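Local coordinates for protein 3-oxosteroid 1-dehydrogenase (Sterolibacterium denitrificans, PDB 7P18) that probably catalyses the FAD-dependent 1,2-dehydrogenation of 3-oxosteroids to 3-oxo-Delta(1)-steroids, passing the electrons to an acceptor, at residues Asn6-Ile11 and Pro226-Thr231; Leu34-Ser39 and Thr247-Lys252; Pro232-Ile237 and Gly255-Leu260. One frame throughout, in Å; residues are numbered along the deposited sequence.

Contact 1 (Asn6-Ile11 and Pro226-Thr231); sequences NTYDVI and PLWLNT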
loop_
_atom_site.group_PDB
_atom_site.type_symbol
_atom_site.label_atom_id
_atom_site.label_comp_id
_atom_site.label_asym_id
_atom_site.label_seq_id
_atom_site.Cartn_x
_atom_site.Cartn_y
_atom_site.Cartn_z
ATOM N N ASN A 6 -31.107 -8.476 -12.987
ATOM C CA ASN A 6 -29.887 -7.677 -13.267
ATOM C C ASN A 6 -30.042 -6.258 -12.708
ATOM O O ASN A 6 -29.371 -5.359 -13.182
ATOM C CB ASN A 6 -29.644 -7.703 -14.764
ATOM C CG ASN A 6 -29.135 -9.064 -15.197
ATOM O OD1 ASN A 6 -28.484 -9.761 -14.412
ATOM N ND2 ASN A 6 -29.452 -9.454 -16.423
ATOM N N THR A 7 -30.939 -6.095 -11.742
ATOM C CA THR A 7 -31.207 -4.811 -11.051
ATOM C C THR A 7 -30.906 -4.954 -9.568
ATOM O O THR A 7 -31.425 -5.904 -8.930
ATOM C CB THR A 7 -32.644 -4.333 -11.269
ATOM O OG1 THR A 7 -32.866 -4.343 -12.675
ATOM C CG2 THR A 7 -32.865 -2.933 -10.750
ATOM N N TYR A 8 -30.090 -4.032 -9.055
ATOM C CA TYR A 8 -29.754 -3.917 -7.617
ATOM C C TYR A 8 -29.899 -2.449 -7.217
ATOM O O TYR A 8 -29.883 -1.571 -8.094
ATOM C CB TYR A 8 -28.339 -4.462 -7.379
ATOM C CG TYR A 8 -28.119 -5.883 -7.838
ATOM C CD1 TYR A 8 -27.837 -6.180 -9.162
ATOM C CD2 TYR A 8 -28.203 -6.938 -6.946
ATOM C CE1 TYR A 8 -27.643 -7.487 -9.584
ATOM C CE2 TYR A 8 -27.997 -8.245 -7.347
ATOM C CZ TYR A 8 -27.724 -8.520 -8.675
ATOM O OH TYR A 8 -27.516 -9.808 -9.064
ATOM N N ASP A 9 -29.993 -2.184 -5.917
ATOM C CA ASP A 9 -29.914 -0.790 -5.399
ATOM C C ASP A 9 -28.514 -0.248 -5.712
ATOM O O ASP A 9 -28.395 0.853 -6.315
ATOM C CB ASP A 9 -30.260 -0.761 -3.910
ATOM C CG ASP A 9 -31.720 -1.108 -3.647
ATOM O OD1 ASP A 9 -32.514 -0.869 -4.565
ATOM O OD2 ASP A 9 -32.016 -1.599 -2.550
ATOM N N VAL A 10 -27.499 -1.044 -5.391
ATOM C CA VAL A 10 -26.074 -0.601 -5.456
ATOM C C VAL A 10 -25.254 -1.641 -6.242
ATOM O O VAL A 10 -25.297 -2.833 -5.885
ATOM C CB VAL A 10 -25.527 -0.389 -4.032
ATOM C CG1 VAL A 10 -24.056 -0.031 -4.058
ATOM C CG2 VAL A 10 -26.317 0.681 -3.282
ATOM N N ILE A 11 -24.525 -1.189 -7.257
ATOM C CA ILE A 11 -23.486 -2.032 -7.883
ATOM C C ILE A 11 -22.109 -1.449 -7.545
ATOM O O ILE A 11 -21.857 -0.280 -7.848
ATOM C CB ILE A 11 -23.717 -2.186 -9.391
ATOM C CG1 ILE A 11 -25.141 -2.647 -9.693
ATOM C CG2 ILE A 11 -22.682 -3.157 -9.937
ATOM C CD1 ILE A 11 -25.492 -2.560 -11.141
ATOM N N PRO A 226 -23.776 -11.002 -3.392
ATOM C CA PRO A 226 -23.113 -11.661 -4.513
ATOM C C PRO A 226 -21.853 -10.901 -4.931
ATOM O O PRO A 226 -21.854 -9.668 -4.937
ATOM C CB PRO A 226 -24.174 -11.683 -5.621
ATOM C CG PRO A 226 -25.130 -10.545 -5.249
ATOM C CD PRO A 226 -25.112 -10.513 -3.742
ATOM N N LEU A 227 -20.828 -11.662 -5.293
ATOM C CA LEU A 227 -19.574 -11.148 -5.866
ATOM C C LEU A 227 -19.278 -11.923 -7.157
ATOM O O LEU A 227 -18.963 -13.093 -7.059
ATOM C CB LEU A 227 -18.472 -11.345 -4.836
ATOM C CG LEU A 227 -17.195 -10.539 -5.096
ATOM C CD1 LEU A 227 -16.377 -10.382 -3.831
ATOM C CD2 LEU A 227 -16.336 -11.169 -6.178
ATOM N N TRP A 228 -19.381 -11.279 -8.302
ATOM C CA TRP A 228 -19.135 -11.940 -9.608
ATOM C C TRP A 228 -17.669 -11.769 -10.003
ATOM O O TRP A 228 -17.270 -10.641 -10.326
ATOM C CB TRP A 228 -20.067 -11.409 -10.696
ATOM C CG TRP A 228 -21.515 -11.713 -10.464
ATOM C CD1 TRP A 228 -22.061 -12.465 -9.462
ATOM C CD2 TRP A 228 -22.613 -11.256 -11.268
ATOM N NE1 TRP A 228 -23.430 -12.457 -9.561
ATOM C CE2 TRP A 228 -23.796 -11.731 -10.657
ATOM C CE3 TRP A 228 -22.719 -10.444 -12.401
ATOM C CZ2 TRP A 228 -25.057 -11.469 -11.188
ATOM C CZ3 TRP A 228 -23.964 -10.169 -12.914
ATOM C CH2 TRP A 228 -25.116 -10.668 -12.305
ATOM N N LEU A 229 -16.921 -12.871 -10.016
ATOM C CA LEU A 229 -15.511 -12.902 -10.496
ATOM C C LEU A 229 -15.509 -12.962 -12.026
ATOM O O LEU A 229 -16.554 -13.270 -12.607
ATOM C CB LEU A 229 -14.784 -14.096 -9.877
ATOM C CG LEU A 229 -14.662 -14.064 -8.353
ATOM C CD1 LEU A 229 -14.206 -15.392 -7.796
ATOM C CD2 LEU A 229 -13.676 -12.986 -7.916
ATOM N N ASN A 230 -14.389 -12.605 -12.639
ATOM C CA ASN A 230 -14.185 -12.723 -14.102
ATOM C C ASN A 230 -15.242 -11.884 -14.806
ATOM O O ASN A 230 -15.676 -12.298 -15.906
ATOM C CB ASN A 230 -14.254 -14.196 -14.510
ATOM C CG ASN A 230 -13.293 -15.051 -13.727
ATOM O OD1 ASN A 230 -13.698 -15.963 -13.006
ATOM N ND2 ASN A 230 -12.030 -14.730 -13.844
ATOM N N THR A 231 -15.648 -10.762 -14.191
ATOM C CA THR A 231 -16.775 -9.918 -14.665
ATOM C C THR A 231 -16.327 -8.465 -14.692
ATOM O O THR A 231 -16.714 -7.674 -13.835
ATOM C CB THR A 231 -18.031 -10.130 -13.805
ATOM O OG1 THR A 231 -18.379 -11.514 -13.840
ATOM C CG2 THR A 231 -19.214 -9.325 -14.291
#
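The backbones carrying Tyr8 and Trp228 stay well separated, 13.4 Å from Tyr8 CA to Trp228 CA, and neither strand hydrogen-bonds to the other, which makes this a side-chain contact between parts of the Rossmann-type FAD-binding fold. Strand 7-8 belongs to a mixed sheet, the chain turns a corner at Asp9, and strand 10-13 then enters the parallel sheet in which strand 227-228 is an outermost member. The distance is bridged mainly by two long aromatic side chains. Tyr8 CG is anti to its own carbonyl carbon (chi1 -56°), as is CG of Trp228, and these torsions direct both rings across the gap. The phenol oxygen does the touching: Tyr8 OH lies 3.6 Å from Trp228 CZ2, on the six-membered part of the indole, and 4.1 Å from CH2 of the same ring, approaching obliquely. At a second point the Tyr8 ring meets the proline, with Tyr8 CE2 4.2 Å from Pro226 CG, a loose apolar contact that is again oblique to the ring. Asn6 lies beside the six-membered ring of the indole. Strand 33-36 lies between strands 227-228 and 10-13 of the parallel sheet, and Tyr8, Pro226 and Trp228 all pack on its Leu34. The indole also makes a cation-pi contact with Arg253, while Asp9, at the corner, forms a salt bridge with Arg263. None of the touching residues is buried, and the contact is plain packing near the surface. Beyond strand 227-228 the chain turns through Asn230, where the hydroxyl Thr231 OG1 donates to Leu229 O over 2.8 Å, coming from above the carbonyl plane, 52° out of it.

Contact 2 (Leu34-Ser39 and Thr247-Lys252); sequences LVVEKS and TGIVVK. With FAD (flavin-adenine dinucleotide), chain C.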
loop_
_atom_site.group_PDB
_atom_site.type_symbol
_atom_site.label_atom_id
_atom_site.label_comp_id
_atom_site.label_asym_id
_atom_site.label_seq_id
_atom_site.Cartn_x
_atom_site.Cartn_y
_atom_site.Cartn_z
ATOM N N LEU A 34 -24.686 -5.730 -5.487
ATOM C CA LEU A 34 -23.827 -6.648 -6.280
ATOM C C LEU A 34 -22.400 -6.094 -6.329
ATOM O O LEU A 34 -22.237 -4.881 -6.595
ATOM C CB LEU A 34 -24.398 -6.752 -7.690
ATOM C CG LEU A 34 -23.528 -7.500 -8.701
ATOM C CD1 LEU A 34 -23.406 -8.954 -8.352
ATOM C CD2 LEU A 34 -24.048 -7.317 -10.125
ATOM N N VAL A 35 -21.412 -6.966 -6.135
ATOM C CA VAL A 35 -19.974 -6.644 -6.391
ATOM C C VAL A 35 -19.525 -7.345 -7.681
ATOM O O VAL A 35 -19.775 -8.554 -7.789
ATOM C CB VAL A 35 -19.096 -7.040 -5.205
ATOM C CG1 VAL A 35 -17.639 -6.616 -5.437
ATOM C CG2 VAL A 35 -19.647 -6.441 -3.912
ATOM N N VAL A 36 -18.912 -6.620 -8.608
ATOM C CA VAL A 36 -18.290 -7.212 -9.834
ATOM C C VAL A 36 -16.760 -7.035 -9.774
ATOM O O VAL A 36 -16.304 -5.885 -9.515
ATOM C CB VAL A 36 -18.891 -6.640 -11.131
ATOM C CG1 VAL A 36 -20.386 -6.951 -11.237
ATOM C CG2 VAL A 36 -18.631 -5.169 -11.331
ATOM N N GLU A 37 -16.019 -8.121 -10.038
ATOM C CA GLU A 37 -14.531 -8.193 -10.019
ATOM C C GLU A 37 -14.030 -8.664 -11.401
ATOM O O GLU A 37 -14.549 -9.695 -11.895
ATOM C CB GLU A 37 -14.071 -9.120 -8.887
ATOM C CG GLU A 37 -12.587 -9.511 -8.964
ATOM C CD GLU A 37 -11.604 -8.373 -8.974
ATOM O OE1 GLU A 37 -11.839 -7.397 -8.192
ATOM O OE2 GLU A 37 -10.601 -8.456 -9.745
ATOM N N LYS A 38 -13.114 -7.899 -11.998
ATOM C CA LYS A 38 -12.497 -8.129 -13.332
ATOM C C LYS A 38 -11.789 -9.487 -13.324
ATOM O O LYS A 38 -11.986 -10.230 -14.290
ATOM C CB LYS A 38 -11.556 -6.977 -13.688
ATOM C CG LYS A 38 -10.564 -7.157 -14.844
ATOM C CD LYS A 38 -9.863 -5.819 -15.012
ATOM C CE LYS A 38 -8.727 -5.795 -15.980
ATOM N NZ LYS A 38 -8.308 -4.415 -16.257
ATOM N N SER A 39 -11.056 -9.808 -12.256
ATOM C CA SER A 39 -10.051 -10.899 -12.256
ATOM C C SER A 39 -10.686 -12.167 -11.698
ATOM O O SER A 39 -11.865 -12.151 -11.304
ATOM C CB SER A 39 -8.788 -10.507 -11.523
ATOM O OG SER A 39 -8.909 -10.744 -10.140
ATOM N N THR A 247 -27.151 5.206 -14.126
ATOM C CA THR A 247 -28.287 4.308 -13.783
ATOM C C THR A 247 -27.841 2.849 -13.799
ATOM O O THR A 247 -28.662 1.975 -13.446
ATOM C CB THR A 247 -29.446 4.535 -14.761
ATOM O OG1 THR A 247 -28.941 4.308 -16.076
ATOM C CG2 THR A 247 -29.967 5.948 -14.693
ATOM N N GLY A 248 -26.581 2.585 -14.181
ATOM C CA GLY A 248 -26.075 1.210 -14.241
ATOM C C GLY A 248 -24.713 1.107 -14.897
ATOM O O GLY A 248 -24.072 2.135 -15.147
ATOM N N ILE A 249 -24.304 -0.124 -15.203
ATOM C CA ILE A 249 -23.023 -0.399 -15.897
ATOM C C ILE A 249 -23.250 -1.483 -16.948
ATOM O O ILE A 249 -24.172 -2.274 -16.786
ATOM C CB ILE A 249 -21.942 -0.837 -14.893
ATOM C CG1 ILE A 249 -22.279 -2.159 -14.204
ATOM C CG2 ILE A 249 -21.688 0.276 -13.886
ATOM C CD1 ILE A 249 -21.157 -2.749 -13.363
ATOM N N VAL A 250 -22.357 -1.532 -17.923
ATOM C CA VAL A 250 -22.148 -2.726 -18.800
ATOM C C VAL A 250 -20.924 -3.486 -18.285
ATOM O O VAL A 250 -19.854 -2.854 -18.125
ATOM C CB VAL A 250 -21.925 -2.303 -20.259
ATOM C CG1 VAL A 250 -21.810 -3.533 -21.158
ATOM C CG2 VAL A 250 -23.017 -1.336 -20.738
ATOM N N VAL A 251 -21.077 -4.786 -18.073
ATOM C CA VAL A 251 -19.959 -5.723 -17.804
ATOM C C VAL A 251 -19.861 -6.757 -18.937
ATOM O O VAL A 251 -20.775 -6.850 -19.785
ATOM C CB VAL A 251 -20.118 -6.423 -16.450
ATOM C CG1 VAL A 251 -20.125 -5.395 -15.319
ATOM C CG2 VAL A 251 -21.359 -7.329 -16.409
ATOM N N LYS A 252 -18.749 -7.474 -18.945
ATOM C CA LYS A 252 -18.506 -8.683 -19.777
ATOM C C LYS A 252 -18.565 -9.876 -18.829
ATOM O O LYS A 252 -17.705 -9.988 -17.970
ATOM C CB LYS A 252 -17.180 -8.525 -20.515
ATOM C CG LYS A 252 -16.949 -9.504 -21.652
ATOM C CD LYS A 252 -15.544 -9.427 -22.240
ATOM C CE LYS A 252 -14.949 -10.794 -22.524
ATOM N NZ LYS A 252 -14.060 -10.745 -23.705
HETATM P PA FAD C . -7.392 -2.635 -5.196
HETATM O O1A FAD C . -7.177 -3.116 -3.806
HETATM O O2A FAD C . -6.261 -2.993 -6.122
HETATM O O5B FAD C . -8.758 -3.258 -5.703
HETATM C C5B FAD C . -9.224 -2.925 -7.037
HETATM C C4B FAD C . -9.910 -4.131 -7.604
HETATM O O4B FAD C . -10.675 -3.728 -8.772
HETATM C C3B FAD C . -8.982 -5.273 -8.068
HETATM O O3B FAD C . -9.396 -6.523 -7.528
HETATM C C2B FAD C . -9.091 -5.222 -9.594
HETATM O O2B FAD C . -8.783 -6.463 -10.215
HETATM C C1B FAD C . -10.509 -4.684 -9.786
HETATM N N9A FAD C . -10.763 -4.073 -11.092
HETATM C C8A FAD C . -9.910 -3.367 -11.892
HETATM N N7A FAD C . -10.454 -3.047 -13.063
HETATM C C5A FAD C . -11.752 -3.538 -12.990
HETATM C C6A FAD C . -12.836 -3.515 -13.894
HETATM N N6A FAD C . -12.773 -3.014 -15.134
HETATM N N1A FAD C . -13.985 -4.101 -13.497
HETATM C C2A FAD C . -14.037 -4.643 -12.277
HETATM N N3A FAD C . -13.065 -4.792 -11.371
HETATM C C4A FAD C . -11.942 -4.180 -11.788
HETATM N N1 FAD C . -1.746 0.878 1.707
HETATM C C2 FAD C . -2.130 1.134 2.979
HETATM O O2 FAD C . -2.844 2.118 3.244
HETATM N N3 FAD C . -1.787 0.330 3.990
HETATM C C4 FAD C . -0.809 -0.635 3.865
HETATM O O4 FAD C . -0.624 -1.404 4.803
HETATM C C4X FAD C . -0.342 -0.929 2.555
HETATM N N5 FAD C . 0.567 -1.874 2.385
HETATM C C5X FAD C . 0.933 -2.179 1.095
HETATM C C6 FAD C . 1.831 -3.250 0.876
HETATM C C7 FAD C . 2.133 -3.694 -0.405
HETATM C C7M FAD C . 3.073 -4.863 -0.617
HETATM C C8 FAD C . 1.487 -3.098 -1.502
HETATM C C8M FAD C . 1.774 -3.580 -2.913
HETATM C C9 FAD C . 0.674 -1.998 -1.306
HETATM C C9A FAD C . 0.334 -1.547 -0.016
HETATM N N10 FAD C . -0.506 -0.446 0.214
HETATM C C10 FAD C . -0.898 -0.117 1.506
HETATM C "C1'" FAD C . -1.200 0.213 -0.898
HETATM C "C2'" FAD C . -2.617 -0.383 -1.050
HETATM O "O2'" FAD C . -2.605 -1.804 -1.174
HETATM C "C3'" FAD C . -3.395 0.220 -2.233
HETATM O "O3'" FAD C . -3.159 1.624 -2.361
HETATM C "C4'" FAD C . -4.873 -0.088 -2.115
HETATM O "O4'" FAD C . -5.016 -1.493 -1.965
HETATM C "C5'" FAD C . -5.701 0.396 -3.287
HETATM O "O5'" FAD C . -7.041 -0.075 -3.051
HETATM P P FAD C . -8.137 0.026 -4.198
HETATM O O1P FAD C . -9.319 -0.575 -3.569
HETATM O O2P FAD C . -8.172 1.340 -4.840
HETATM O O3P FAD C . -7.590 -1.035 -5.318
#
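With chi1 at -62° Val36 turns CG1 anti to its carbonyl carbon, which leaves CG2 between the backbone N and the carbonyl carbon; Ile249 puts CG1 in that same place (chi1 64°), an orientation that sends the extended Ile249 chain straight at the valine. The two side chains consequently meet tip to tip, Val36 CG2 lying 4.0 Å from Ile249 CD1. Val251 adds a looser touch, with its CG1 4.3 Å from Val36 CG2, although the alpha carbons of Val36 and Val251 are 8.3 Å apart. All three residues are buried, so the valine fills a small apolar joint between two sheets. One residue further on, strand 33-36 ends at the cofactor. Glu37 is bent at chi2, which turns its carboxylate to the adenosine ribose: OE1 accepts from FAD O3B at 2.7 Å and OE2 accepts from FAD O2B at the same length. This acidic grip on the ribose diol at the end of the second strand is a familiar feature of Rossmann-type dinucleotide folds. The carboxylate has another partner in Ser39 N, which donates to Glu37 OE2 over 2.9 Å from the anti side, 30° out of the carboxylate plane. A leucine in place of Glu37 would probably leave both ribose hydroxyls and the Ser39 amide without their acceptor, setting the sugar freer to turn. Lys38, extended, runs over one adenine face, its CB 3.4 Å from FAD C4A, and ends in a salt bridge with Asp302. Strand 33-36 lies between strands 10-13 and 227-228 of the parallel sheet, while strand 245-253 runs in the mixed sheet between 233-239 and 256-262; Ile249 also packs on Phe233, which in turn touches helix 302-309.

Contact 3 (Pro232-Ile237 and Gly255-Leu260); sequences PFESLI and GQTLQL. With FAD (flavin-adenine dinucleotide), chain C.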
loop_
_atom_site.group_PDB
_atom_site.type_symbol
_atom_site.label_atom_id
_atom_site.label_comp_id
_atom_site.label_asym_id
_atom_site.label_seq_id
_atom_site.Cartn_x
_atom_site.Cartn_y
_atom_site.Cartn_z
ATOM N N PRO A 232 -15.486 -8.078 -15.664
ATOM C CA PRO A 232 -15.000 -6.711 -15.757
ATOM C C PRO A 232 -16.086 -5.699 -16.140
ATOM O O PRO A 232 -16.842 -5.922 -17.098
ATOM C CB PRO A 232 -13.945 -6.757 -16.870
ATOM C CG PRO A 232 -14.326 -7.972 -17.697
ATOM C CD PRO A 232 -14.921 -8.944 -16.718
ATOM N N PHE A 233 -16.113 -4.584 -15.415
ATOM C CA PHE A 233 -16.745 -3.339 -15.878
ATOM C C PHE A 233 -16.165 -2.956 -17.229
ATOM O O PHE A 233 -14.922 -3.001 -17.407
ATOM C CB PHE A 233 -16.542 -2.236 -14.831
ATOM C CG PHE A 233 -16.848 -0.859 -15.334
ATOM C CD1 PHE A 233 -15.898 -0.158 -16.044
ATOM C CD2 PHE A 233 -18.065 -0.247 -15.042
ATOM C CE1 PHE A 233 -16.163 1.121 -16.489
ATOM C CE2 PHE A 233 -18.315 1.038 -15.480
ATOM C CZ PHE A 233 -17.374 1.711 -16.209
ATOM N N GLU A 234 -17.030 -2.483 -18.129
ATOM C CA GLU A 234 -16.644 -1.867 -19.415
ATOM C C GLU A 234 -17.098 -0.420 -19.545
ATOM O O GLU A 234 -16.356 0.377 -20.113
ATOM C CB GLU A 234 -17.368 -2.567 -20.572
ATOM C CG GLU A 234 -16.896 -3.952 -20.853
ATOM C CD GLU A 234 -17.301 -4.451 -22.233
ATOM O OE1 GLU A 234 -18.098 -3.746 -22.979
ATOM O OE2 GLU A 234 -16.805 -5.537 -22.554
ATOM N N SER A 235 -18.320 -0.093 -19.138
ATOM C CA SER A 235 -18.849 1.267 -19.389
ATOM C C SER A 235 -19.998 1.601 -18.431
ATOM O O SER A 235 -20.556 0.728 -17.793
ATOM C CB SER A 235 -19.246 1.419 -20.842
ATOM O OG SER A 235 -20.309 0.534 -21.133
ATOM N N LEU A 236 -20.311 2.874 -18.343
ATOM C CA LEU A 236 -21.420 3.390 -17.508
ATOM C C LEU A 236 -22.687 3.479 -18.377
ATOM O O LEU A 236 -22.568 3.805 -19.575
ATOM C CB LEU A 236 -20.998 4.779 -17.011
ATOM C CG LEU A 236 -19.861 4.798 -15.981
ATOM C CD1 LEU A 236 -19.294 6.207 -15.805
ATOM C CD2 LEU A 236 -20.345 4.258 -14.677
ATOM N N ILE A 237 -23.840 3.204 -17.787
ATOM C CA ILE A 237 -25.173 3.517 -18.391
ATOM C C ILE A 237 -25.634 4.862 -17.803
ATOM O O ILE A 237 -25.595 5.021 -16.590
ATOM C CB ILE A 237 -26.155 2.358 -18.140
ATOM C CG1 ILE A 237 -25.580 1.053 -18.716
ATOM C CG2 ILE A 237 -27.536 2.687 -18.693
ATOM C CD1 ILE A 237 -26.308 -0.203 -18.308
ATOM N N GLY A 255 -18.261 -14.019 -20.920
ATOM C CA GLY A 255 -17.601 -13.791 -22.219
ATOM C C GLY A 255 -18.336 -12.830 -23.130
ATOM O O GLY A 255 -17.858 -12.683 -24.251
ATOM N N GLN A 256 -19.427 -12.181 -22.687
ATOM C CA GLN A 256 -20.221 -11.213 -23.522
ATOM C C GLN A 256 -20.884 -10.087 -22.695
ATOM O O GLN A 256 -21.033 -10.259 -21.476
ATOM C CB GLN A 256 -21.357 -11.974 -24.187
ATOM C CG GLN A 256 -22.300 -12.584 -23.161
ATOM C CD GLN A 256 -23.255 -13.567 -23.787
ATOM O OE1 GLN A 256 -22.982 -14.147 -24.849
ATOM N NE2 GLN A 256 -24.377 -13.761 -23.103
ATOM N N THR A 257 -21.392 -9.042 -23.340
ATOM C CA THR A 257 -21.873 -7.824 -22.637
ATOM C C THR A 257 -23.198 -8.115 -21.943
ATOM O O THR A 257 -24.036 -8.872 -22.463
ATOM C CB THR A 257 -21.925 -6.607 -23.554
ATOM O OG1 THR A 257 -22.850 -6.949 -24.569
ATOM C CG2 THR A 257 -20.566 -6.252 -24.120
ATOM N N LEU A 258 -23.352 -7.533 -20.754
ATOM C CA LEU A 258 -24.554 -7.657 -19.901
ATOM C C LEU A 258 -24.825 -6.291 -19.269
ATOM O O LEU A 258 -23.845 -5.664 -18.733
ATOM C CB LEU A 258 -24.310 -8.744 -18.858
ATOM C CG LEU A 258 -25.438 -8.947 -17.854
ATOM C CD1 LEU A 258 -26.736 -9.338 -18.556
ATOM C CD2 LEU A 258 -25.047 -9.989 -16.829
ATOM N N GLN A 259 -26.066 -5.813 -19.382
ATOM C CA GLN A 259 -26.498 -4.492 -18.855
ATOM C C GLN A 259 -27.010 -4.709 -17.449
ATOM O O GLN A 259 -27.871 -5.538 -17.276
ATOM C CB GLN A 259 -27.577 -3.810 -19.705
ATOM C CG GLN A 259 -27.134 -3.582 -21.139
ATOM C CD GLN A 259 -27.467 -2.190 -21.616
ATOM O OE1 GLN A 259 -28.549 -1.662 -21.352
ATOM N NE2 GLN A 259 -26.511 -1.572 -22.294
ATOM N N LEU A 260 -26.459 -3.980 -16.469
ATOM C CA LEU A 260 -26.859 -4.093 -15.052
ATOM C C LEU A 260 -27.427 -2.752 -14.600
ATOM O O LEU A 260 -26.829 -1.733 -14.921
ATOM C CB LEU A 260 -25.622 -4.476 -14.229
ATOM C CG LEU A 260 -24.997 -5.832 -14.558
ATOM C CD1 LEU A 260 -23.777 -6.077 -13.690
ATOM C CD2 LEU A 260 -25.994 -6.958 -14.333
HETATM P PA FAD C . -7.392 -2.635 -5.196
HETATM O O1A FAD C . -7.177 -3.116 -3.806
HETATM O O2A FAD C . -6.261 -2.993 -6.122
HETATM O O5B FAD C . -8.758 -3.258 -5.703
HETATM C C5B FAD C . -9.224 -2.925 -7.037
HETATM C C4B FAD C . -9.910 -4.131 -7.604
HETATM O O4B FAD C . -10.675 -3.728 -8.772
HETATM C C3B FAD C . -8.982 -5.273 -8.068
HETATM O O3B FAD C . -9.396 -6.523 -7.528
HETATM C C2B FAD C . -9.091 -5.222 -9.594
HETATM O O2B FAD C . -8.783 -6.463 -10.215
HETATM C C1B FAD C . -10.509 -4.684 -9.786
HETATM N N9A FAD C . -10.763 -4.073 -11.092
HETATM C C8A FAD C . -9.910 -3.367 -11.892
HETATM N N7A FAD C . -10.454 -3.047 -13.063
HETATM C C5A FAD C . -11.752 -3.538 -12.990
HETATM C C6A FAD C . -12.836 -3.515 -13.894
HETATM N N6A FAD C . -12.773 -3.014 -15.134
HETATM N N1A FAD C . -13.985 -4.101 -13.497
HETATM C C2A FAD C . -14.037 -4.643 -12.277
HETATM N N3A FAD C . -13.065 -4.792 -11.371
HETATM C C4A FAD C . -11.942 -4.180 -11.788
HETATM N N1 FAD C . -1.746 0.878 1.707
HETATM C C2 FAD C . -2.130 1.134 2.979
HETATM O O2 FAD C . -2.844 2.118 3.244
HETATM N N3 FAD C . -1.787 0.330 3.990
HETATM C C4 FAD C . -0.809 -0.635 3.865
HETATM O O4 FAD C . -0.624 -1.404 4.803
HETATM C C4X FAD C . -0.342 -0.929 2.555
HETATM N N5 FAD C . 0.567 -1.874 2.385
HETATM C C5X FAD C . 0.933 -2.179 1.095
HETATM C C6 FAD C . 1.831 -3.250 0.876
HETATM C C7 FAD C . 2.133 -3.694 -0.405
HETATM C C7M FAD C . 3.073 -4.863 -0.617
HETATM C C8 FAD C . 1.487 -3.098 -1.502
HETATM C C8M FAD C . 1.774 -3.580 -2.913
HETATM C C9 FAD C . 0.674 -1.998 -1.306
HETATM C C9A FAD C . 0.334 -1.547 -0.016
HETATM N N10 FAD C . -0.506 -0.446 0.214
HETATM C C10 FAD C . -0.898 -0.117 1.506
HETATM C "C1'" FAD C . -1.200 0.213 -0.898
HETATM C "C2'" FAD C . -2.617 -0.383 -1.050
HETATM O "O2'" FAD C . -2.605 -1.804 -1.174
HETATM C "C3'" FAD C . -3.395 0.220 -2.233
HETATM O "O3'" FAD C . -3.159 1.624 -2.361
HETATM C "C4'" FAD C . -4.873 -0.088 -2.115
HETATM O "O4'" FAD C . -5.016 -1.493 -1.965
HETATM C "C5'" FAD C . -5.701 0.396 -3.287
HETATM O "O5'" FAD C . -7.041 -0.075 -3.051
HETATM P P FAD C . -8.137 0.026 -4.198
HETATM O O1P FAD C . -9.319 -0.575 -3.569
HETATM O O2P FAD C . -8.172 1.340 -4.840
HETATM O O3P FAD C . -7.590 -1.035 -5.318
#
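Ile237 CD1 is the busiest atom of the direct shell, 3.8 Å from Leu260 O and 4.0 Å from Gln259 CD. The isoleucine sets CG1 anti to its carbonyl carbon (chi1 -57°) and stretches its methyl over the backbone of the far strand, whereas Gln259 bends at chi2 so that its amide folds back against that methyl and the two chains pass obliquely. Toward the other end Glu234 reaches across to Thr257 at about a right angle, with Glu234 OE1 3.7 Å from Thr257 CG2. This is van der Waals contact only, and it lies at the surface. The spacing explains why the two backbones do not pair, and why every touch involves at least one side chain: the axes of 233-237 and 256-260 approach to 8.5 Å, inclined by 31°, and strand 245-253 runs between them and pairs with both. Gln259 touches Val250 on that middle strand, and Glu234 rests on Lys252. A classic beta bulge, in which Glu234 and Ser235 both face Val250, interrupts the regular pairing just after Phe233. Phe233 turns its backbone to the cofactor: Phe233 N donates to FAD N1A at 2.9 Å, and FAD N6A donates to Phe233 O at 3.1 Å, nearly straight at 165°. This pair of bonds reads the adenine edge much as a base partner would. The Phe233 ring is backed by Ser235 N, 3.5 Å above its plane and over its centre, and packs on Ile249, Val13 and helix 302-309. Strands 233-239, 245-253 and 256-262 follow one another as an antiparallel beta-meander, the insertion familiar from Rossmann-type flavoproteins, here with its first strand bordering the adenine site.

The three contacts crowd the adenine end of the FAD-binding domain, with contact 2 centred about 6 Å from contacts 1 and 3, whose own centres are about 11 Å apart. Contacts 1 and 2 share the parallel sheet, where Trp228 N probably bonds to Val35 O; contacts 2 and 3 share the mixed sheet, where Val250 O probably accepts from Glu234 N. Along the chain contacts 1 and 3 come in series, while contact 2 interleaves with both. The short link from strand 227-228 to strand 233-239 carries the chain from one sheet to the other, so ribose recognition by 34-39 and adenine recognition by 232-237 are built side by side.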